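Local coordinates for protein glucose-6-phosphate isomerase (Plasmodium falciparum, PDB 3QKI) that probably interconverts glucose 6-phosphate and fructose 6-phosphate in the second step of glycolysis, at residues A[243-248]-A[266-271]; A[256-261]-A[293-298]; A[46-51]-A[68-73]; A[474-479]-A[513-518]. All blocks are in the same frame, centred on the assembly; numbering follows the deposited sequence.

Contact 1: A[243-248]-A[266-271]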
loop_
_atom_site.group_PDB
_atom_site.type_symbol
_atom_site.label_atom_id
_atom_site.label_comp_id
_atom_site.label_asym_id
_atom_site.label_seq_id
_atom_site.Cartn_x
_atom_site.Cartn_y
_atom_site.Cartn_z
ATOM N N THR A 243 -22.969 9.077 -16.630
ATOM C CA THR A 243 -21.860 8.130 -16.575
ATOM C C THR A 243 -21.445 7.416 -17.864
ATOM O O THR A 243 -22.247 6.713 -18.475
ATOM C CB THR A 243 -22.164 7.130 -15.443
ATOM O OG1 THR A 243 -22.524 7.865 -14.265
ATOM C CG2 THR A 243 -20.995 6.176 -15.150
ATOM N N LEU A 244 -20.156 7.526 -18.196
ATOM C CA LEU A 244 -19.512 6.801 -19.287
ATOM C C LEU A 244 -18.788 5.600 -18.641
ATOM O O LEU A 244 -18.126 5.757 -17.623
ATOM C CB LEU A 244 -18.516 7.687 -20.044
ATOM C CG LEU A 244 -17.858 7.029 -21.277
ATOM C CD1 LEU A 244 -18.853 6.825 -22.404
ATOM C CD2 LEU A 244 -16.669 7.809 -21.745
ATOM N N VAL A 245 -18.964 4.400 -19.198
ATOM C CA VAL A 245 -18.342 3.197 -18.694
ATOM C C VAL A 245 -17.297 2.701 -19.704
ATOM O O VAL A 245 -17.624 2.487 -20.876
ATOM C CB VAL A 245 -19.418 2.138 -18.378
ATOM C CG1 VAL A 245 -18.801 0.840 -17.892
ATOM C CG2 VAL A 245 -20.428 2.671 -17.357
ATOM N N ILE A 246 -16.051 2.538 -19.253
ATOM C CA ILE A 246 -14.947 2.037 -20.090
ATOM C C ILE A 246 -14.560 0.645 -19.606
ATOM O O ILE A 246 -14.123 0.510 -18.465
ATOM C CB ILE A 246 -13.730 2.994 -20.143
ATOM C CG1 ILE A 246 -14.160 4.428 -20.521
ATOM C CG2 ILE A 246 -12.613 2.446 -21.080
ATOM C CD1 ILE A 246 -13.022 5.479 -20.502
ATOM N N ILE A 247 -14.727 -0.388 -20.470
ATOM C CA ILE A 247 -14.395 -1.769 -20.143
ATOM C C ILE A 247 -13.051 -2.108 -20.805
ATOM O O ILE A 247 -12.930 -2.075 -22.035
ATOM C CB ILE A 247 -15.537 -2.742 -20.528
ATOM C CG1 ILE A 247 -16.894 -2.253 -19.942
ATOM C CG2 ILE A 247 -15.221 -4.152 -20.028
ATOM C CD1 ILE A 247 -18.117 -2.714 -20.763
ATOM N N ILE A 248 -12.041 -2.407 -19.977
ATOM C CA ILE A 248 -10.677 -2.669 -20.435
ATOM C C ILE A 248 -10.311 -4.123 -20.247
ATOM O O ILE A 248 -10.170 -4.592 -19.111
ATOM C CB ILE A 248 -9.659 -1.711 -19.770
ATOM C CG1 ILE A 248 -10.083 -0.227 -19.974
ATOM C CG2 ILE A 248 -8.249 -1.973 -20.386
ATOM C CD1 ILE A 248 -9.852 0.646 -18.878
ATOM N N LYS A 266 -26.009 -3.827 -16.008
ATOM C CA LYS A 266 -27.280 -4.003 -15.307
ATOM C C LYS A 266 -27.629 -2.704 -14.551
ATOM O O LYS A 266 -28.771 -2.264 -14.627
ATOM C CB LYS A 266 -27.218 -5.182 -14.315
ATOM C CG LYS A 266 -27.242 -6.553 -14.977
ATOM C CD LYS A 266 -28.636 -7.094 -15.135
ATOM C CE LYS A 266 -28.672 -8.288 -16.070
ATOM N NZ LYS A 266 -28.128 -9.520 -15.437
ATOM N N TRP A 267 -26.640 -2.071 -13.872
ATOM C CA TRP A 267 -26.836 -0.803 -13.156
ATOM C C TRP A 267 -27.225 0.314 -14.154
ATOM O O TRP A 267 -28.183 1.053 -13.886
ATOM C CB TRP A 267 -25.577 -0.425 -12.358
ATOM C CG TRP A 267 -25.597 0.959 -11.761
ATOM C CD1 TRP A 267 -26.282 1.367 -10.648
ATOM C CD2 TRP A 267 -24.900 2.111 -12.249
ATOM N NE1 TRP A 267 -26.067 2.703 -10.420
ATOM C CE2 TRP A 267 -25.197 3.183 -11.372
ATOM C CE3 TRP A 267 -24.075 2.354 -13.366
ATOM C CZ2 TRP A 267 -24.639 4.455 -11.529
ATOM C CZ3 TRP A 267 -23.522 3.623 -13.524
ATOM C CH2 TRP A 267 -23.815 4.659 -12.619
ATOM N N LEU A 268 -26.501 0.421 -15.303
ATOM C CA LEU A 268 -26.848 1.417 -16.335
ATOM C C LEU A 268 -28.301 1.201 -16.823
ATOM O O LEU A 268 -29.038 2.176 -16.982
ATOM C CB LEU A 268 -25.914 1.345 -17.570
ATOM C CG LEU A 268 -24.497 1.913 -17.475
ATOM C CD1 LEU A 268 -23.771 1.691 -18.817
ATOM C CD2 LEU A 268 -24.497 3.414 -17.121
ATOM N N SER A 269 -28.700 -0.072 -17.035
ATOM C CA SER A 269 -30.016 -0.474 -17.555
ATOM C C SER A 269 -31.189 -0.259 -16.600
ATOM O O SER A 269 -32.335 -0.439 -16.995
ATOM C CB SER A 269 -29.991 -1.912 -18.060
ATOM O OG SER A 269 -29.044 -2.016 -19.109
ATOM N N LEU A 270 -30.918 0.131 -15.361
ATOM C CA LEU A 270 -31.968 0.474 -14.410
ATOM C C LEU A 270 -32.635 1.778 -14.889
ATOM O O LEU A 270 -33.820 1.984 -14.642
ATOM C CB LEU A 270 -31.392 0.660 -12.988
ATOM C CG LEU A 270 -30.821 -0.603 -12.319
ATOM C CD1 LEU A 270 -30.126 -0.260 -11.041
ATOM C CD2 LEU A 270 -31.894 -1.643 -12.032
ATOM N N LYS A 271 -31.881 2.618 -15.617
ATOM C CA LYS A 271 -32.350 3.906 -16.140
ATOM C C LYS A 271 -32.257 4.001 -17.657
ATOM O O LYS A 271 -33.122 4.636 -18.251
ATOM C CB LYS A 271 -31.559 5.073 -15.513
ATOM C CG LYS A 271 -31.732 5.222 -13.999
ATOM C CD LYS A 271 -32.217 6.628 -13.660
ATOM C CE LYS A 271 -31.258 7.378 -12.793
ATOM N NZ LYS A 271 -31.463 8.847 -12.897
#

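Contact 2: A[256-261]-A[293-298]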
loop_
_atom_site.group_PDB
_atom_site.type_symbol
_atom_site.label_atom_id
_atom_site.label_comp_id
_atom_site.label_asym_id
_atom_site.label_seq_id
_atom_site.Cartn_x
_atom_site.Cartn_y
_atom_site.Cartn_z
ATOM N N GLU A 256 -13.153 -11.497 -13.881
ATOM C CA GLU A 256 -13.466 -10.406 -12.947
ATOM C C GLU A 256 -13.968 -9.163 -13.665
ATOM O O GLU A 256 -15.018 -8.633 -13.309
ATOM C CB GLU A 256 -12.229 -10.047 -12.073
ATOM C CG GLU A 256 -11.720 -11.190 -11.211
ATOM C CD GLU A 256 -10.762 -12.154 -11.877
ATOM O OE1 GLU A 256 -10.255 -13.060 -11.174
ATOM O OE2 GLU A 256 -10.523 -12.008 -13.098
ATOM N N THR A 257 -13.221 -8.694 -14.657
ATOM C CA THR A 257 -13.580 -7.526 -15.443
ATOM C C THR A 257 -14.965 -7.693 -16.082
ATOM O O THR A 257 -15.780 -6.769 -16.019
ATOM C CB THR A 257 -12.536 -7.291 -16.538
ATOM O OG1 THR A 257 -11.247 -7.266 -15.928
ATOM C CG2 THR A 257 -12.817 -6.010 -17.344
ATOM N N MET A 258 -15.208 -8.855 -16.715
ATOM C CA MET A 258 -16.458 -9.112 -17.403
ATOM C C MET A 258 -17.646 -9.294 -16.480
ATOM O O MET A 258 -18.720 -8.795 -16.812
ATOM C CB MET A 258 -16.336 -10.198 -18.482
ATOM C CG MET A 258 -15.298 -9.864 -19.573
ATOM S SD MET A 258 -15.262 -8.146 -20.136
ATOM C CE MET A 258 -16.921 -7.996 -20.818
ATOM N N LEU A 259 -17.446 -9.898 -15.293
ATOM C CA LEU A 259 -18.545 -9.971 -14.318
ATOM C C LEU A 259 -18.877 -8.535 -13.839
ATOM O O LEU A 259 -20.055 -8.191 -13.692
ATOM C CB LEU A 259 -18.195 -10.895 -13.130
ATOM C CG LEU A 259 -19.206 -10.979 -11.968
ATOM C CD1 LEU A 259 -20.647 -11.368 -12.481
ATOM C CD2 LEU A 259 -18.716 -11.953 -10.899
ATOM N N ASN A 260 -17.838 -7.697 -13.640
ATOM C CA ASN A 260 -18.044 -6.302 -13.253
ATOM C C ASN A 260 -18.712 -5.521 -14.357
ATOM O O ASN A 260 -19.594 -4.718 -14.063
ATOM C CB ASN A 260 -16.750 -5.637 -12.785
ATOM C CG ASN A 260 -16.457 -5.904 -11.325
ATOM O OD1 ASN A 260 -17.358 -6.125 -10.517
ATOM N ND2 ASN A 260 -15.182 -5.898 -10.971
ATOM N N ALA A 261 -18.319 -5.769 -15.626
ATOM C CA ALA A 261 -18.920 -5.127 -16.797
ATOM C C ALA A 261 -20.411 -5.484 -16.898
ATOM O O ALA A 261 -21.246 -4.590 -17.056
ATOM C CB ALA A 261 -18.179 -5.536 -18.074
ATOM N N ASP A 293 -19.044 -6.447 -29.756
ATOM C CA ASP A 293 -20.274 -6.377 -30.534
ATOM C C ASP A 293 -21.429 -7.046 -29.774
ATOM O O ASP A 293 -22.474 -6.425 -29.573
ATOM C CB ASP A 293 -20.077 -7.058 -31.897
ATOM C CG ASP A 293 -20.464 -6.192 -33.064
ATOM O OD1 ASP A 293 -20.008 -5.014 -33.116
ATOM O OD2 ASP A 293 -21.211 -6.682 -33.934
ATOM N N GLU A 294 -21.195 -8.266 -29.271
ATOM C CA GLU A 294 -22.172 -9.045 -28.498
ATOM C C GLU A 294 -22.603 -8.308 -27.235
ATOM O O GLU A 294 -23.766 -8.404 -26.824
ATOM C CB GLU A 294 -21.572 -10.402 -28.108
ATOM C CG GLU A 294 -22.174 -11.540 -28.905
ATOM C CD GLU A 294 -21.352 -12.812 -28.943
ATOM O OE1 GLU A 294 -20.962 -13.226 -30.059
ATOM O OE2 GLU A 294 -21.121 -13.412 -27.867
ATOM N N PHE A 295 -21.658 -7.567 -26.632
ATOM C CA PHE A 295 -21.888 -6.805 -25.411
ATOM C C PHE A 295 -22.772 -5.580 -25.682
ATOM O O PHE A 295 -23.348 -5.014 -24.753
ATOM C CB PHE A 295 -20.536 -6.397 -24.773
ATOM C CG PHE A 295 -20.635 -6.123 -23.289
ATOM C CD1 PHE A 295 -20.554 -7.161 -22.370
ATOM C CD2 PHE A 295 -20.849 -4.834 -22.817
ATOM C CE1 PHE A 295 -20.677 -6.911 -20.995
ATOM C CE2 PHE A 295 -21.012 -4.594 -21.451
ATOM C CZ PHE A 295 -20.908 -5.631 -20.550
ATOM N N GLY A 296 -22.880 -5.183 -26.949
ATOM C CA GLY A 296 -23.686 -4.032 -27.328
ATOM C C GLY A 296 -22.884 -2.752 -27.421
ATOM O O GLY A 296 -23.458 -1.664 -27.395
ATOM N N ILE A 297 -21.555 -2.868 -27.578
ATOM C CA ILE A 297 -20.678 -1.724 -27.746
ATOM C C ILE A 297 -20.563 -1.415 -29.245
ATOM O O ILE A 297 -20.332 -2.314 -30.045
ATOM C CB ILE A 297 -19.318 -1.963 -27.049
ATOM C CG1 ILE A 297 -19.534 -2.045 -25.509
ATOM C CG2 ILE A 297 -18.300 -0.855 -27.389
ATOM C CD1 ILE A 297 -18.479 -2.744 -24.787
ATOM N N SER A 298 -20.773 -0.154 -29.617
ATOM C CA SER A 298 -20.665 0.291 -31.001
ATOM C C SER A 298 -19.202 0.198 -31.492
ATOM O O SER A 298 -18.280 0.262 -30.691
ATOM C CB SER A 298 -21.230 1.701 -31.123
ATOM O OG SER A 298 -20.604 2.465 -32.142
#

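Contact 3: A[46-51]-A[68-73]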
loop_
_atom_site.group_PDB
_atom_site.type_symbol
_atom_site.label_atom_id
_atom_site.label_comp_id
_atom_site.label_asym_id
_atom_site.label_seq_id
_atom_site.Cartn_x
_atom_site.Cartn_y
_atom_site.Cartn_z
ATOM N N ASP A 46 31.621 8.610 5.467
ATOM C CA ASP A 46 32.944 8.940 4.935
ATOM C C ASP A 46 32.877 9.222 3.459
ATOM O O ASP A 46 33.384 10.255 3.030
ATOM C CB ASP A 46 33.983 7.878 5.295
ATOM C CG ASP A 46 34.245 7.833 6.780
ATOM O OD1 ASP A 46 34.505 8.921 7.382
ATOM O OD2 ASP A 46 34.164 6.741 7.355
ATOM N N TYR A 47 32.130 8.387 2.695
ATOM C CA TYR A 47 31.929 8.587 1.257
ATOM C C TYR A 47 31.284 9.949 0.965
ATOM O O TYR A 47 31.679 10.622 0.011
ATOM C CB TYR A 47 31.045 7.467 0.670
ATOM C CG TYR A 47 31.759 6.194 0.265
ATOM C CD1 TYR A 47 32.980 6.236 -0.399
ATOM C CD2 TYR A 47 31.148 4.954 0.420
ATOM C CE1 TYR A 47 33.613 5.067 -0.825
ATOM C CE2 TYR A 47 31.759 3.785 -0.018
ATOM C CZ TYR A 47 33.002 3.841 -0.624
ATOM O OH TYR A 47 33.627 2.685 -1.028
ATOM N N LEU A 48 30.305 10.359 1.804
ATOM C CA LEU A 48 29.589 11.630 1.642
ATOM C C LEU A 48 30.419 12.907 1.892
ATOM O O LEU A 48 29.922 14.006 1.648
ATOM C CB LEU A 48 28.232 11.648 2.387
ATOM C CG LEU A 48 27.223 10.598 1.873
ATOM C CD1 LEU A 48 26.208 10.261 2.928
ATOM C CD2 LEU A 48 26.598 10.987 0.520
ATOM N N ASN A 49 31.674 12.755 2.332
ATOM C CA ASN A 49 32.622 13.860 2.503
ATOM C C ASN A 49 33.475 14.046 1.235
ATOM O O ASN A 49 34.191 15.041 1.102
ATOM C CB ASN A 49 33.494 13.646 3.739
ATOM C CG ASN A 49 32.713 13.830 5.016
ATOM O OD1 ASN A 49 31.791 14.658 5.103
ATOM N ND2 ASN A 49 33.022 13.026 6.022
ATOM N N ASP A 50 33.347 13.122 0.278
ATOM C CA ASP A 50 34.095 13.178 -0.974
ATOM C C ASP A 50 33.238 13.874 -2.025
ATOM O O ASP A 50 32.315 13.267 -2.577
ATOM C CB ASP A 50 34.507 11.752 -1.391
ATOM C CG ASP A 50 35.398 11.621 -2.633
ATOM O OD1 ASP A 50 35.963 10.521 -2.843
ATOM O OD2 ASP A 50 35.489 12.603 -3.419
ATOM N N LYS A 51 33.547 15.160 -2.302
ATOM C CA LYS A 51 32.812 15.958 -3.289
ATOM C C LYS A 51 32.927 15.365 -4.708
ATOM O O LYS A 51 31.963 15.438 -5.475
ATOM C CB LYS A 51 33.250 17.429 -3.278
ATOM C CG LYS A 51 32.344 18.338 -4.085
ATOM C CD LYS A 51 32.874 19.765 -4.206
ATOM C CE LYS A 51 31.901 20.627 -4.973
ATOM N NZ LYS A 51 32.154 22.073 -4.751
ATOM N N LEU A 68 22.672 8.929 -6.499
ATOM C CA LEU A 68 23.031 7.568 -6.092
ATOM C C LEU A 68 24.142 7.558 -5.044
ATOM O O LEU A 68 24.676 6.484 -4.731
ATOM C CB LEU A 68 23.492 6.748 -7.318
ATOM C CG LEU A 68 22.456 6.450 -8.408
ATOM C CD1 LEU A 68 23.111 5.774 -9.578
ATOM C CD2 LEU A 68 21.338 5.559 -7.892
ATOM N N SER A 69 24.499 8.730 -4.492
ATOM C CA SER A 69 25.637 8.797 -3.570
ATOM C C SER A 69 25.462 8.077 -2.237
ATOM O O SER A 69 26.465 7.708 -1.616
ATOM C CB SER A 69 26.102 10.239 -3.362
ATOM O OG SER A 69 25.089 10.980 -2.710
ATOM N N ARG A 70 24.214 7.864 -1.787
ATOM C CA ARG A 70 23.990 7.151 -0.540
ATOM C C ARG A 70 23.805 5.667 -0.801
ATOM O O ARG A 70 22.980 5.026 -0.170
ATOM C CB ARG A 70 22.840 7.761 0.288
ATOM C CG ARG A 70 23.099 9.199 0.689
ATOM C CD ARG A 70 21.811 9.873 1.085
ATOM N NE ARG A 70 21.977 11.310 1.157
ATOM C CZ ARG A 70 22.028 12.123 0.108
ATOM N NH1 ARG A 70 21.918 11.638 -1.126
ATOM N NH2 ARG A 70 22.227 13.421 0.281
ATOM N N GLN A 71 24.577 5.125 -1.743
ATOM C CA GLN A 71 24.626 3.699 -2.059
ATOM C C GLN A 71 26.008 3.208 -1.663
ATOM O O GLN A 71 26.993 3.948 -1.764
ATOM C CB GLN A 71 24.317 3.413 -3.552
ATOM C CG GLN A 71 22.898 3.808 -3.965
ATOM C CD GLN A 71 21.809 2.964 -3.340
ATOM O OE1 GLN A 71 22.011 1.821 -2.920
ATOM N NE2 GLN A 71 20.623 3.498 -3.298
ATOM N N ARG A 72 26.084 1.973 -1.204
ATOM C CA ARG A 72 27.313 1.380 -0.672
ATOM C C ARG A 72 28.348 0.925 -1.710
ATOM O O ARG A 72 28.744 -0.237 -1.763
ATOM C CB ARG A 72 26.988 0.305 0.388
ATOM C CG ARG A 72 26.091 0.823 1.511
ATOM C CD ARG A 72 26.069 -0.119 2.688
ATOM N NE ARG A 72 27.340 -0.063 3.413
ATOM C CZ ARG A 72 27.688 -0.874 4.407
ATOM N NH1 ARG A 72 26.869 -1.828 4.811
ATOM N NH2 ARG A 72 28.863 -0.728 5.008
ATOM N N TYR A 73 28.801 1.867 -2.518
ATOM C CA TYR A 73 29.837 1.632 -3.509
ATOM C C TYR A 73 30.704 2.838 -3.740
ATOM O O TYR A 73 30.232 3.977 -3.688
ATOM C CB TYR A 73 29.295 1.077 -4.868
ATOM C CG TYR A 73 28.031 1.701 -5.445
ATOM C CD1 TYR A 73 26.944 0.905 -5.814
ATOM C CD2 TYR A 73 27.984 3.055 -5.776
ATOM C CE1 TYR A 73 25.803 1.457 -6.385
ATOM C CE2 TYR A 73 26.843 3.623 -6.333
ATOM C CZ TYR A 73 25.764 2.814 -6.655
ATOM O OH TYR A 73 24.643 3.350 -7.218
#

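Contact 4: A[474-479]-A[513-518]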
loop_
_atom_site.group_PDB
_atom_site.type_symbol
_atom_site.label_atom_id
_atom_site.label_comp_id
_atom_site.label_asym_id
_atom_site.label_seq_id
_atom_site.Cartn_x
_atom_site.Cartn_y
_atom_site.Cartn_z
ATOM N N ALA A 474 16.673 15.190 5.009
ATOM C CA ALA A 474 17.060 14.680 6.312
ATOM C C ALA A 474 16.981 13.175 6.438
ATOM O O ALA A 474 17.882 12.597 7.054
ATOM C CB ALA A 474 16.229 15.313 7.395
ATOM N N GLN A 475 15.902 12.546 5.899
ATOM C CA GLN A 475 15.712 11.103 6.002
ATOM C C GLN A 475 16.842 10.377 5.278
ATOM O O GLN A 475 17.423 9.463 5.845
ATOM C CB GLN A 475 14.315 10.659 5.506
ATOM C CG GLN A 475 13.169 11.002 6.478
ATOM C CD GLN A 475 13.239 10.233 7.776
ATOM O OE1 GLN A 475 13.660 9.077 7.823
ATOM N NE2 GLN A 475 12.818 10.859 8.856
ATOM N N ALA A 476 17.181 10.812 4.059
ATOM C CA ALA A 476 18.257 10.213 3.260
ATOM C C ALA A 476 19.593 10.294 4.041
ATOM O O ALA A 476 20.292 9.291 4.160
ATOM C CB ALA A 476 18.376 10.944 1.920
ATOM N N ASP A 477 19.901 11.470 4.621
ATOM C CA ASP A 477 21.107 11.650 5.414
ATOM C C ASP A 477 21.104 10.837 6.719
ATOM O O ASP A 477 22.122 10.234 7.025
ATOM C CB ASP A 477 21.386 13.127 5.678
ATOM C CG ASP A 477 21.875 13.894 4.454
ATOM O OD1 ASP A 477 22.282 13.236 3.448
ATOM O OD2 ASP A 477 21.852 15.156 4.494
ATOM N N ALA A 478 19.970 10.797 7.466
ATOM C CA ALA A 478 19.854 10.038 8.718
ATOM C C ALA A 478 20.099 8.524 8.448
ATOM O O ALA A 478 20.804 7.857 9.212
ATOM C CB ALA A 478 18.477 10.256 9.362
ATOM N N LEU A 479 19.539 8.004 7.354
ATOM C CA LEU A 479 19.715 6.600 6.972
ATOM C C LEU A 479 21.179 6.303 6.653
ATOM O O LEU A 479 21.711 5.301 7.116
ATOM C CB LEU A 479 18.797 6.227 5.795
ATOM C CG LEU A 479 17.298 6.028 6.164
ATOM C CD1 LEU A 479 16.437 5.926 4.904
ATOM C CD2 LEU A 479 17.103 4.811 7.052
ATOM N N SER A 513 19.999 4.812 0.082
ATOM C CA SER A 513 18.913 5.557 -0.547
ATOM C C SER A 513 19.283 6.144 -1.907
ATOM O O SER A 513 20.436 6.528 -2.152
ATOM C CB SER A 513 18.400 6.679 0.359
ATOM O OG SER A 513 19.350 7.709 0.496
ATOM N N THR A 514 18.268 6.264 -2.761
ATOM C CA THR A 514 18.374 6.953 -4.028
ATOM C C THR A 514 17.434 8.138 -3.924
ATOM O O THR A 514 16.302 7.981 -3.458
ATOM C CB THR A 514 17.989 6.040 -5.194
ATOM O OG1 THR A 514 18.891 4.936 -5.221
ATOM C CG2 THR A 514 18.021 6.779 -6.525
ATOM N N LEU A 515 17.898 9.319 -4.323
ATOM C CA LEU A 515 17.069 10.521 -4.360
ATOM C C LEU A 515 16.785 10.908 -5.801
ATOM O O LEU A 515 17.704 11.006 -6.615
ATOM C CB LEU A 515 17.715 11.709 -3.629
ATOM C CG LEU A 515 17.965 11.598 -2.130
ATOM C CD1 LEU A 515 18.651 12.854 -1.625
ATOM C CD2 LEU A 515 16.684 11.501 -1.369
ATOM N N LEU A 516 15.512 11.128 -6.116
ATOM C CA LEU A 516 15.054 11.606 -7.427
ATOM C C LEU A 516 14.384 12.951 -7.167
ATOM O O LEU A 516 13.357 12.996 -6.472
ATOM C CB LEU A 516 14.071 10.623 -8.105
ATOM C CG LEU A 516 14.642 9.299 -8.591
ATOM C CD1 LEU A 516 13.524 8.298 -8.922
ATOM C CD2 LEU A 516 15.509 9.486 -9.838
ATOM N N LEU A 517 14.998 14.048 -7.669
ATOM C CA LEU A 517 14.459 15.388 -7.447
ATOM C C LEU A 517 14.122 16.059 -8.763
ATOM O O LEU A 517 15.023 16.353 -9.540
ATOM C CB LEU A 517 15.400 16.268 -6.566
ATOM C CG LEU A 517 14.978 17.734 -6.292
ATOM C CD1 LEU A 517 13.587 17.820 -5.635
ATOM C CD2 LEU A 517 16.001 18.430 -5.402
ATOM N N PHE A 518 12.817 16.295 -8.998
ATOM C CA PHE A 518 12.317 16.926 -10.228
ATOM C C PHE A 518 11.972 18.373 -9.948
ATOM O O PHE A 518 11.750 18.733 -8.797
ATOM C CB PHE A 518 11.050 16.199 -10.720
ATOM C CG PHE A 518 11.194 14.748 -11.155
ATOM C CD1 PHE A 518 11.300 14.417 -12.497
ATOM C CD2 PHE A 518 11.180 13.720 -10.220
ATOM C CE1 PHE A 518 11.428 13.085 -12.902
ATOM C CE2 PHE A 518 11.287 12.392 -10.619
ATOM C CZ PHE A 518 11.407 12.075 -11.962
HETATM O O HOH W 1 20.728 6.789 2.754
#

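Contact 1: A[243-248]-A[266-271]
In Leu268 a chi1 of -76° sets CG beside the backbone N, and chi2 of 179° carries CD1 onward to Val245; from the strand, the CG2 branch of Val245 comes to meet it. The two side chains therefore touch tip to tip, with Val245 CG2 3.8 Å from Leu268 CD1 and also 4.1 Å from Leu268 CD2, which places the valine methyl against the leucine fork. Next to this apolar pair, Trp267, with CG opposite its backbone N (chi1 171°), meets Thr243 at about a right angle. The far corner of the six-membered ring makes the contact: Trp267 CZ3 lies 3.9 Å from Thr243 CG2, which approaches the ring edge in its plane, while CH2 of Trp267 lies 3.8 Å from Thr243 OG1. That hydroxyl is hydrogen-bonded to Asp239 O and Asn168 ND2. The principle illustrated is the beta-alpha-beta crossover of a parallel sheet, in which the helix packs back over the strand that precedes it. Strand 243-248 is the middle one, bordered by 168-172 and 282-285; Trp267 reaches across to Ile170 of the first, Leu268 packs on Met282 of the second, and Ile264, one turn earlier in helix 255-268, also covers Val245.

Contact 2: A[256-261]-A[293-298]
Phe295, at the end of helix 289-295, reaches across to Met258 and Ala261 on helix 255-268, so that an aromatic side chain bridges two helices of the alpha/beta domain built on the parallel sheet; a Schellman motif closes the shorter helix just behind it. The apolar contacts come first. Met258 is bent at both chi2 and chi3, which brings its terminal methyl obliquely onto the ring, CE standing 3.9 Å from Phe295 CE1. One helical turn further on, Ala261 offers its methyl, with CB 3.7 Å from Phe295 CZ. Of a different kind is the approach of a backbone carbonyl: Ala261 O comes to the ring edge, in its plane. Ile247 of strand 243-248 also touches the ring, and Lys265 adds a cation-pi interaction as well as a hydrogen bond from its NZ to Phe295 O. Met258 is also about 4 Å, side chain to side chain, from Ser249, a residue of the fructose 6-phosphate site, so this packing adjoins the substrate pocket. The backbone interactions belong to the Schellman turn: Gly296 takes a positive phi of 94°, and its N donates to Asp293 O at 2.9 Å.

Contact 3: A[46-51]-A[68-73]
Leu48 and Tyr47 pack against Ser69, Arg70 and Tyr73 where two type I beta turns, Tyr47 to Asp50 and Leu68 to Gln71, face each other at the end of strand 64-70 of the mixed sheet. In the first shell, Leu48 CD2 lies 3.6 Å from Ser69 OG and 3.9 Å from Arg70 CG. The arginine chain runs extended from CG to NE and crosses the leucine at about a right angle, and its CG methylene makes the contact. Tyr47 turns a face of its ring to the backbone, with Tyr73 O standing 4.0 Å above the plane and offset toward the rim. A second shell holds the polar ends: Asp67 takes a hydrogen bond from Ser69 OG and a salt bridge from Arg70 NH1, Glu39 binds Tyr47 OH, and Ser586 of the second subunit also bonds Ser69 OG. Arg53, in the helix that follows the first turn, ties the two sides together, its guanidinium bonding both Ser69 O and Tyr73 O. Asp50 is the N-cap of that helix, its OD2 accepting from Arg53 N. On the other side, Arg72 centres an inverse gamma turn, closed by Tyr73 N to Gln71 O at 2.9 Å.

Contact 4: A[474-479]-A[513-518]
Ala476 points its methyl from helix 464-481 into the angle between Ser513 and Leu515, two residues whose side chains leave the same face of the strand. At Ala476 CB the directions to the two partners are nearly at right angles: Ser513 OG lies on one flank and Leu515 CD2 on the other, the latter 3.7 Å away. Leucine brings more than one carbon to the methyl, for Leu515 CD1 also lies 4.0 Å from Ala476 CB and the fork partly embraces it. The serine hydroxyl sits between its own backbone N and carbonyl carbon (chi1 69°), turned up from the strand toward the helix, and Ser513 OG comes to 3.9 Å from Ala476 CA. With alanine and serine meeting, helix and strand backbones can come close, Ala476 CA and Ser513 CA being 6.0 Å apart. The polar side of the contact is filled by one water, which accepts from Ser513 OG at 2.8 Å and donates to Ala476 O at 2.9 Å, a bridge bent to about 92°. Here the small residues and the bridging water together seat helix 464-481 against the sheet. Asp477, the next residue, forms a salt bridge to Arg70 NE and a hydrogen bond to Thr587 of the second subunit. Strand 513-518 runs antiparallel to 64-70 on one side and parallel to 443-448 on the other; helix 464-481 covers the face of Ser513 and Leu515, while Leu516 and Phe518 pack on helix 523-543.

From the N terminus, contact 3 is the first to close, completing a loop that holds helix 51-57, strand 58-61 and the start of strand 64-70. Well after it, contacts 1 and 2 interlock: segment 256-261 falls between the two segments of contact 1, and 266-271 between those of contact 2, so they cross rather than nest. Both use helix 255-268, and Ile247 beside Phe295 joins them into the packing round the parallel sheet. Contact 4 closes last, over a 33-residue loop, and rejoins contact 3 in the mixed sheet, where Arg70 O lies 3.0 Å from Ser513 N. The two pairs sit on opposite sides of the chain's centre, contacts 1 and 3 being about 55 Å apart between centres.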